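Local coordinates for macrolide export ATP-binding/permease protein MacB (Actinobacillus actinomycetemcomitans, PDB 3FTJ) that probably serves as the ATP-driven inner-membrane component of the tripartite MacAB-TdeA macrolide efflux system, seen here as its periplasmic region, at residues 87-91 / 92-96; 156-159 / 160-164; 194-197 / 198-202. All coordinates share one frame; numbering follows the deposited sequence.

Interaction 1: 87-91 / 92-96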
loop_
_atom_site.group_PDB
_atom_site.type_symbol
_atom_site.label_atom_id
_atom_site.label_comp_id
_atom_site.label_asym_id
_atom_site.label_seq_id
_atom_site.Cartn_x
_atom_site.Cartn_y
_atom_site.Cartn_z
ATOM N N LEU A 87 11.048 -0.083 1.364
ATOM C CA LEU A 87 11.361 -1.484 1.603
ATOM C C LEU A 87 12.453 -1.874 0.620
ATOM O O LEU A 87 12.257 -1.772 -0.589
ATOM C CB LEU A 87 10.124 -2.373 1.412
ATOM C CG LEU A 87 9.023 -2.327 2.478
ATOM C CD1 LEU A 87 8.566 -0.911 2.684
ATOM C CD2 LEU A 87 7.837 -3.193 2.102
ATOM N N LYS A 88 13.601 -2.303 1.142
ATOM C CA LYS A 88 14.759 -2.625 0.309
ATOM C C LYS A 88 14.684 -4.049 -0.242
ATOM O O LYS A 88 14.485 -4.992 0.515
ATOM C CB LYS A 88 16.054 -2.474 1.117
ATOM C CG LYS A 88 16.246 -1.107 1.779
ATOM C CD LYS A 88 17.626 -0.979 2.442
ATOM C CE LYS A 88 17.586 -1.197 3.961
ATOM N NZ LYS A 88 17.272 -2.603 4.358
ATOM N N LEU A 89 14.858 -4.208 -1.551
ATOM C CA LEU A 89 14.969 -5.547 -2.121
ATOM C C LEU A 89 16.180 -6.246 -1.508
ATOM O O LEU A 89 17.285 -5.709 -1.528
ATOM C CB LEU A 89 15.096 -5.494 -3.646
ATOM C CG LEU A 89 15.278 -6.833 -4.384
ATOM C CD1 LEU A 89 14.100 -7.768 -4.156
ATOM C CD2 LEU A 89 15.478 -6.612 -5.874
ATOM N N LYS A 90 15.965 -7.433 -0.953
ATOM C CA LYS A 90 17.031 -8.195 -0.316
ATOM C C LYS A 90 17.405 -9.417 -1.138
ATOM O O LYS A 90 18.509 -9.940 -1.002
ATOM C CB LYS A 90 16.616 -8.647 1.087
ATOM C CG LYS A 90 16.469 -7.512 2.090
ATOM C CD LYS A 90 17.751 -6.688 2.171
ATOM C CE LYS A 90 17.551 -5.411 2.972
ATOM N NZ LYS A 90 18.739 -4.508 2.886
ATOM N N GLN A 91 16.488 -9.874 -1.986
ATOM C CA GLN A 91 16.698 -11.113 -2.726
ATOM C C GLN A 91 15.646 -11.316 -3.827
ATOM O O GLN A 91 14.492 -10.923 -3.674
ATOM C CB GLN A 91 16.691 -12.297 -1.753
ATOM C CG GLN A 91 16.900 -13.632 -2.412
ATOM C CD GLN A 91 16.727 -14.789 -1.453
ATOM O OE1 GLN A 91 16.418 -14.600 -0.272
ATOM N NE2 GLN A 91 16.924 -16.002 -1.955
ATOM N N GLY A 92 16.050 -11.928 -4.936
ATOM C CA GLY A 92 15.148 -12.138 -6.059
ATOM C C GLY A 92 14.823 -10.850 -6.790
ATOM O O GLY A 92 15.722 -10.087 -7.144
ATOM N N ARG A 93 13.539 -10.604 -7.028
ATOM C CA ARG A 93 13.110 -9.407 -7.742
ATOM C C ARG A 93 11.816 -8.826 -7.159
ATOM O O ARG A 93 11.119 -9.488 -6.385
ATOM C CB ARG A 93 12.906 -9.714 -9.225
ATOM C CG ARG A 93 11.615 -10.477 -9.527
ATOM C CD ARG A 93 11.439 -10.719 -11.016
ATOM N NE ARG A 93 10.228 -11.477 -11.342
ATOM C CZ ARG A 93 9.017 -10.943 -11.486
ATOM N NH1 ARG A 93 8.838 -9.639 -11.313
ATOM N NH2 ARG A 93 7.977 -11.713 -11.797
ATOM N N LEU A 94 11.508 -7.588 -7.538
ATOM C CA LEU A 94 10.265 -6.927 -7.151
ATOM C C LEU A 94 9.229 -7.061 -8.265
ATOM O O LEU A 94 9.535 -7.571 -9.349
ATOM C CB LEU A 94 10.507 -5.440 -6.869
ATOM C CG LEU A 94 11.509 -5.066 -5.776
ATOM C CD1 LEU A 94 11.544 -3.555 -5.601
ATOM C CD2 LEU A 94 11.162 -5.749 -4.463
ATOM N N LEU A 95 8.008 -6.600 -8.000
ATOM C CA LEU A 95 6.962 -6.610 -9.017
ATOM C C LEU A 95 7.352 -5.694 -10.159
ATOM O O LEU A 95 8.047 -4.692 -9.951
ATOM C CB LEU A 95 5.617 -6.136 -8.461
ATOM C CG LEU A 95 4.812 -6.974 -7.464
ATOM C CD1 LEU A 95 4.642 -8.407 -7.950
ATOM C CD2 LEU A 95 5.475 -6.955 -6.128
ATOM N N THR A 96 6.878 -6.040 -11.353
ATOM C CA THR A 96 7.071 -5.234 -12.548
ATOM C C THR A 96 5.720 -4.790 -13.099
ATOM O O THR A 96 4.664 -5.257 -12.655
ATOM C CB THR A 96 7.777 -6.036 -13.656
ATOM O OG1 THR A 96 7.010 -7.205 -13.960
ATOM C CG2 THR A 96 9.171 -6.449 -13.221
#
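Leu89 lies against Leu94 where the chain, after the short strand 89-90, turns a corner at Gln91 and doubles back past its own side chain. Following Leu89 outward, CB first meets a methyl, standing 4.0 Å from CD2 of Leu94. CG is anti to the backbone N (chi1 178°), which carries the two end methyls across the mouth of the turn. CD1 makes the closest contact between the two side chains, 3.6 Å from Leu94 CD2, and also lies 3.9 Å from Arg93 C. CD2 takes the other branch, toward the start of the returning chain, and rests 3.7 Å from Gly92 O. The two leucines run in opposite senses and slide past each other, so the overlap is flank against flank. No hydrogen bond links 87-91 to 92-96; contact across the turn is essentially apolar. Gly92 makes the reversal with a positive phi of 71°.

Beyond the turn, the extended side chain of Arg93 runs forward alongside the chain. Its NH1 makes a weak, bent bond to Leu94 O (2.9 Å), while its stronger partner is the carboxylate of Asp99 in helix 97-102.

Backbone bonds tie the turn to strand 133-141: Lys90 and Gln91 both face Val140 in a classic beta bulge, and Arg93 pairs with Ile138. Leu94 also touches Phe82 of helix 81-85 and Val141 of strand 133-141. Thr96 then provides the N-cap of helix 97-102, so this surface turn leads from the short strand 89-90, bonded to strand 133-141, into helix 97-102.

Interaction 2: 156-159 / 160-164; sequences LYSP and YSTVL
Pro159 overlaps Thr162, whose hydroxyl sits over the face of the pyrrolidine ring, displaced toward its CB-CG-CD side. Thr162 OG1 is 3.5 Å from Pro159 CG and 3.6 Å from Pro159 CD. It takes that place because OG1 stands beside the backbone N of Thr162 (chi1 -49°); from there it also hydrogen-bonds Asn104 O. Ser161 OG reaches the same ring, coming within 3.6 Å of Pro159 CB, and is bonded to Val100 O. Both hydroxyls therefore pack on carbon while spending their polarity on backbone carbonyls elsewhere.

One turn after Pro159, Val163 closes the corner. Its N donates to Pro159 O at 3.1 Å (N-H...O 161°), the first turn of the helix, with Pro159 as N-cap residue. The Val163 CG2 methyl lies 3.6 Å from Pro159 O, beyond the oxygen and to one side, and meets Ser158 CB at 3.9 Å. Ser158 OG is directed to Val106 O.

This is a strand-to-helix corner with no intervening loop: the two short axes stand 92° apart and approach to 5.3 Å. Strand 155-159 runs in the sheet between 67-77, its parallel neighbour, and 106-110, its antiparallel one. Helix 97-102 covers Pro159 and Tyr160 through Val100, and strand 49-64 supports the new helix, Thr56 touching Val163 and Pro54 touching Tyr160.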
loop_
_atom_site.group_PDB
_atom_site.type_symbol
_atom_site.label_atom_id
_atom_site.label_comp_id
_atom_site.label_asym_id
_atom_site.label_seq_id
_atom_site.Cartn_x
_atom_site.Cartn_y
_atom_site.Cartn_z
ATOM N N LEU A 156 2.723 -10.323 2.913
ATOM C CA LEU A 156 3.004 -10.697 1.529
ATOM C C LEU A 156 2.510 -9.594 0.592
ATOM O O LEU A 156 1.436 -9.035 0.804
ATOM C CB LEU A 156 2.333 -12.020 1.157
ATOM C CG LEU A 156 2.386 -13.238 2.088
ATOM C CD1 LEU A 156 2.446 -14.489 1.229
ATOM C CD2 LEU A 156 3.559 -13.219 3.029
ATOM N N TYR A 157 3.287 -9.300 -0.448
ATOM C CA TYR A 157 2.941 -8.233 -1.383
ATOM C C TYR A 157 2.763 -8.747 -2.801
ATOM O O TYR A 157 3.654 -9.383 -3.357
ATOM C CB TYR A 157 4.010 -7.141 -1.363
ATOM C CG TYR A 157 4.296 -6.620 0.027
ATOM C CD1 TYR A 157 3.447 -5.709 0.631
ATOM C CD2 TYR A 157 5.404 -7.049 0.734
ATOM C CE1 TYR A 157 3.696 -5.228 1.900
ATOM C CE2 TYR A 157 5.662 -6.576 2.008
ATOM C CZ TYR A 157 4.803 -5.662 2.583
ATOM O OH TYR A 157 5.052 -5.183 3.844
ATOM N N SER A 158 1.611 -8.443 -3.382
ATOM C CA SER A 158 1.220 -8.962 -4.684
ATOM C C SER A 158 0.622 -7.804 -5.476
ATOM O O SER A 158 0.262 -6.784 -4.889
ATOM C CB SER A 158 0.196 -10.083 -4.476
ATOM O OG SER A 158 -0.004 -10.857 -5.636
ATOM N N PRO A 159 0.526 -7.930 -6.812
ATOM C CA PRO A 159 -0.033 -6.794 -7.558
ATOM C C PRO A 159 -1.478 -6.535 -7.171
ATOM O O PRO A 159 -2.238 -7.498 -7.000
ATOM C CB PRO A 159 0.034 -7.265 -9.019
ATOM C CG PRO A 159 1.115 -8.310 -9.036
ATOM C CD PRO A 159 0.989 -9.005 -7.706
ATOM N N TYR A 160 -1.854 -5.264 -7.035
ATOM C CA TYR A 160 -3.233 -4.902 -6.705
ATOM C C TYR A 160 -4.218 -5.563 -7.665
ATOM O O TYR A 160 -5.318 -5.943 -7.266
ATOM C CB TYR A 160 -3.442 -3.377 -6.703
ATOM C CG TYR A 160 -3.350 -2.710 -8.074
ATOM C CD1 TYR A 160 -4.407 -2.762 -8.969
ATOM C CD2 TYR A 160 -2.195 -2.034 -8.467
ATOM C CE1 TYR A 160 -4.321 -2.160 -10.236
ATOM C CE2 TYR A 160 -2.096 -1.426 -9.722
ATOM C CZ TYR A 160 -3.165 -1.496 -10.602
ATOM O OH TYR A 160 -3.082 -0.894 -11.841
ATOM N N SER A 161 -3.816 -5.698 -8.929
ATOM C CA SER A 161 -4.679 -6.273 -9.958
ATOM C C SER A 161 -4.971 -7.750 -9.686
ATOM O O SER A 161 -6.118 -8.196 -9.762
ATOM C CB SER A 161 -4.040 -6.099 -11.338
ATOM O OG SER A 161 -2.700 -6.568 -11.330
ATOM N N THR A 162 -3.923 -8.500 -9.368
ATOM C CA THR A 162 -4.052 -9.910 -8.999
ATOM C C THR A 162 -4.960 -10.113 -7.794
ATOM O O THR A 162 -5.808 -11.002 -7.784
ATOM C CB THR A 162 -2.685 -10.502 -8.657
ATOM O OG1 THR A 162 -1.757 -10.160 -9.692
ATOM C CG2 THR A 162 -2.771 -12.020 -8.535
ATOM N N VAL A 163 -4.783 -9.278 -6.780
ATOM C CA VAL A 163 -5.547 -9.413 -5.550
ATOM C C VAL A 163 -7.016 -9.048 -5.765
ATOM O O VAL A 163 -7.912 -9.733 -5.283
ATOM C CB VAL A 163 -4.918 -8.584 -4.418
ATOM C CG1 VAL A 163 -5.812 -8.564 -3.199
ATOM C CG2 VAL A 163 -3.584 -9.171 -4.065
ATOM N N LEU A 164 -7.256 -7.982 -6.516
ATOM C CA LEU A 164 -8.610 -7.554 -6.814
ATOM C C LEU A 164 -9.287 -8.580 -7.715
ATOM O O LEU A 164 -10.409 -8.986 -7.464
ATOM C CB LEU A 164 -8.606 -6.181 -7.501
ATOM C CG LEU A 164 -8.250 -4.968 -6.637
ATOM C CD1 LEU A 164 -8.025 -3.746 -7.503
ATOM C CD2 LEU A 164 -9.342 -4.704 -5.590
#

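Interaction 3: 194-197 / 198-202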
loop_
_atom_site.group_PDB
_atom_site.type_symbol
_atom_site.label_atom_id
_atom_site.label_comp_id
_atom_site.label_asym_id
_atom_site.label_seq_id
_atom_site.Cartn_x
_atom_site.Cartn_y
_atom_site.Cartn_z
ATOM N N THR A 194 -7.155 16.863 -2.992
ATOM C CA THR A 194 -8.417 16.848 -2.258
ATOM C C THR A 194 -9.576 17.295 -3.132
ATOM O O THR A 194 -10.631 16.669 -3.150
ATOM C CB THR A 194 -8.370 17.769 -1.043
ATOM O OG1 THR A 194 -7.375 17.298 -0.128
ATOM C CG2 THR A 194 -9.728 17.804 -0.347
ATOM N N GLU A 195 -9.391 18.386 -3.859
ATOM C CA GLU A 195 -10.469 18.868 -4.709
ATOM C C GLU A 195 -10.817 17.883 -5.822
ATOM O O GLU A 195 -11.988 17.669 -6.109
ATOM C CB GLU A 195 -10.162 20.266 -5.252
ATOM C CG GLU A 195 -10.385 21.339 -4.203
ATOM C CD GLU A 195 -11.673 21.107 -3.411
ATOM O OE1 GLU A 195 -12.743 20.948 -4.043
ATOM O OE2 GLU A 195 -11.619 21.078 -2.158
ATOM N N LEU A 196 -9.801 17.268 -6.426
ATOM C CA LEU A 196 -10.038 16.302 -7.494
ATOM C C LEU A 196 -10.837 15.097 -6.984
ATOM O O LEU A 196 -11.841 14.706 -7.589
ATOM C CB LEU A 196 -8.722 15.850 -8.127
ATOM C CG LEU A 196 -8.774 14.778 -9.227
ATOM C CD1 LEU A 196 -9.653 15.202 -10.397
ATOM C CD2 LEU A 196 -7.362 14.460 -9.713
ATOM N N LEU A 197 -10.403 14.528 -5.860
ATOM C CA LEU A 197 -11.077 13.361 -5.286
ATOM C C LEU A 197 -12.491 13.650 -4.799
ATOM O O LEU A 197 -13.366 12.793 -4.916
ATOM C CB LEU A 197 -10.253 12.745 -4.156
ATOM C CG LEU A 197 -9.093 11.863 -4.601
ATOM C CD1 LEU A 197 -8.146 11.656 -3.445
ATOM C CD2 LEU A 197 -9.605 10.523 -5.127
ATOM N N LYS A 198 -12.710 14.834 -4.227
ATOM C CA LYS A 198 -14.068 15.288 -3.910
ATOM C C LYS A 198 -14.945 15.343 -5.164
ATOM O O LYS A 198 -16.089 14.903 -5.145
ATOM C CB LYS A 198 -14.057 16.665 -3.235
ATOM C CG LYS A 198 -13.370 16.687 -1.881
ATOM C CD LYS A 198 -13.157 18.103 -1.366
ATOM C CE LYS A 198 -14.468 18.757 -0.962
ATOM N NZ LYS A 198 -14.206 20.020 -0.203
ATOM N N SER A 199 -14.402 15.902 -6.242
ATOM C CA SER A 199 -15.096 15.977 -7.527
ATOM C C SER A 199 -15.432 14.573 -8.037
ATOM O O SER A 199 -16.537 14.312 -8.529
ATOM C CB SER A 199 -14.215 16.703 -8.547
ATOM O OG SER A 199 -14.870 16.855 -9.794
ATOM N N LEU A 200 -14.459 13.677 -7.924
ATOM C CA LEU A 200 -14.620 12.292 -8.350
ATOM C C LEU A 200 -15.701 11.587 -7.544
ATOM O O LEU A 200 -16.617 10.983 -8.109
ATOM C CB LEU A 200 -13.303 11.549 -8.172
ATOM C CG LEU A 200 -12.479 11.089 -9.374
ATOM C CD1 LEU A 200 -12.885 11.762 -10.655
ATOM C CD2 LEU A 200 -10.992 11.274 -9.079
ATOM N N HIS A 201 -15.589 11.665 -6.220
ATOM C CA HIS A 201 -16.494 10.944 -5.320
ATOM C C HIS A 201 -17.823 11.648 -5.103
ATOM O O HIS A 201 -18.791 11.032 -4.657
ATOM C CB HIS A 201 -15.826 10.718 -3.958
ATOM C CG HIS A 201 -14.741 9.690 -3.984
ATOM N ND1 HIS A 201 -14.187 9.156 -2.835
ATOM C CD2 HIS A 201 -14.129 9.068 -5.018
ATOM C CE1 HIS A 201 -13.258 8.279 -3.163
ATOM N NE2 HIS A 201 -13.202 8.204 -4.483
ATOM N N GLY A 202 -17.865 12.943 -5.398
ATOM C CA GLY A 202 -19.058 13.736 -5.167
ATOM C C GLY A 202 -19.178 14.241 -3.739
ATOM O O GLY A 202 -20.153 14.914 -3.401
#
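Lys198 folds back over the turn before it, lying beside Thr194 and reaching slantwise across Glu195. The extended first part of the Lys198 chain lays CD 3.6 Å from Thr194 CG2; the bend at chi3 (71°) then turns CE and NZ toward the carboxylate. The salt bridge that results is a loose one: Lys198 NZ to Glu195 OE2 is 3.4 Å and weak as a hydrogen bond. Glu195 meets it halfway by bending at chi2, so OE2 also lies against Lys198 CD.

The backbone is satisfied in the regular alpha-helical way. Thr194 O takes Lys198 N at 3.0 Å, and Glu195 O takes Ser199 N. Leu196 O receives Leu200 N and Leu197 O receives His201 N, both at 2.8 Å. At the end of the helix Gly202 N makes a weak bond to Lys198 O, and the positive phi of Gly202 takes the chain out of helical geometry. Thr194 OG1 is paired with Glu190 O, one turn earlier.

His201 has both ring nitrogens engaged, NE2 by Asp39 and ND1 by Asp205; two carboxylates about one imidazole would tend to favour its protonated form. On the apolar side, Leu196 and Leu200 lie alongside each other, CG of the first 4.1 Å from CD2 of the second.

All this belongs to the last turns of helix 186-201. One flank rests on helix 37-44, where Leu196 touches Thr42 and Leu43 and Leu197 touches Asp39. Another packs on strand 206-209, with Phe206 meeting Thr194, Leu197 and Lys198.

Overall arrangement
Interactions 1 and 2 are neighbours, with centres 15 Å apart and side chains in direct touch. Leu95 CD1 packs on Pro159 CG at 3.7 Å, and Leu87 CD2 comes within 3.8 Å of Tyr157 OH. The surface turn at 87-96 thus packs, through its buried Leu87 and Leu95, against the corner at 156-164, and helix 97-102, which begins right after interaction 1, also packs against interaction 2. Interaction 3 is a separate place: its centre lies about 25 Å from that of interaction 2 and about 34 Å from that of interaction 1, on the opposite side of the chain's centre from interaction 1. The long strand 49-64 belongs to the sheet running between the two regions.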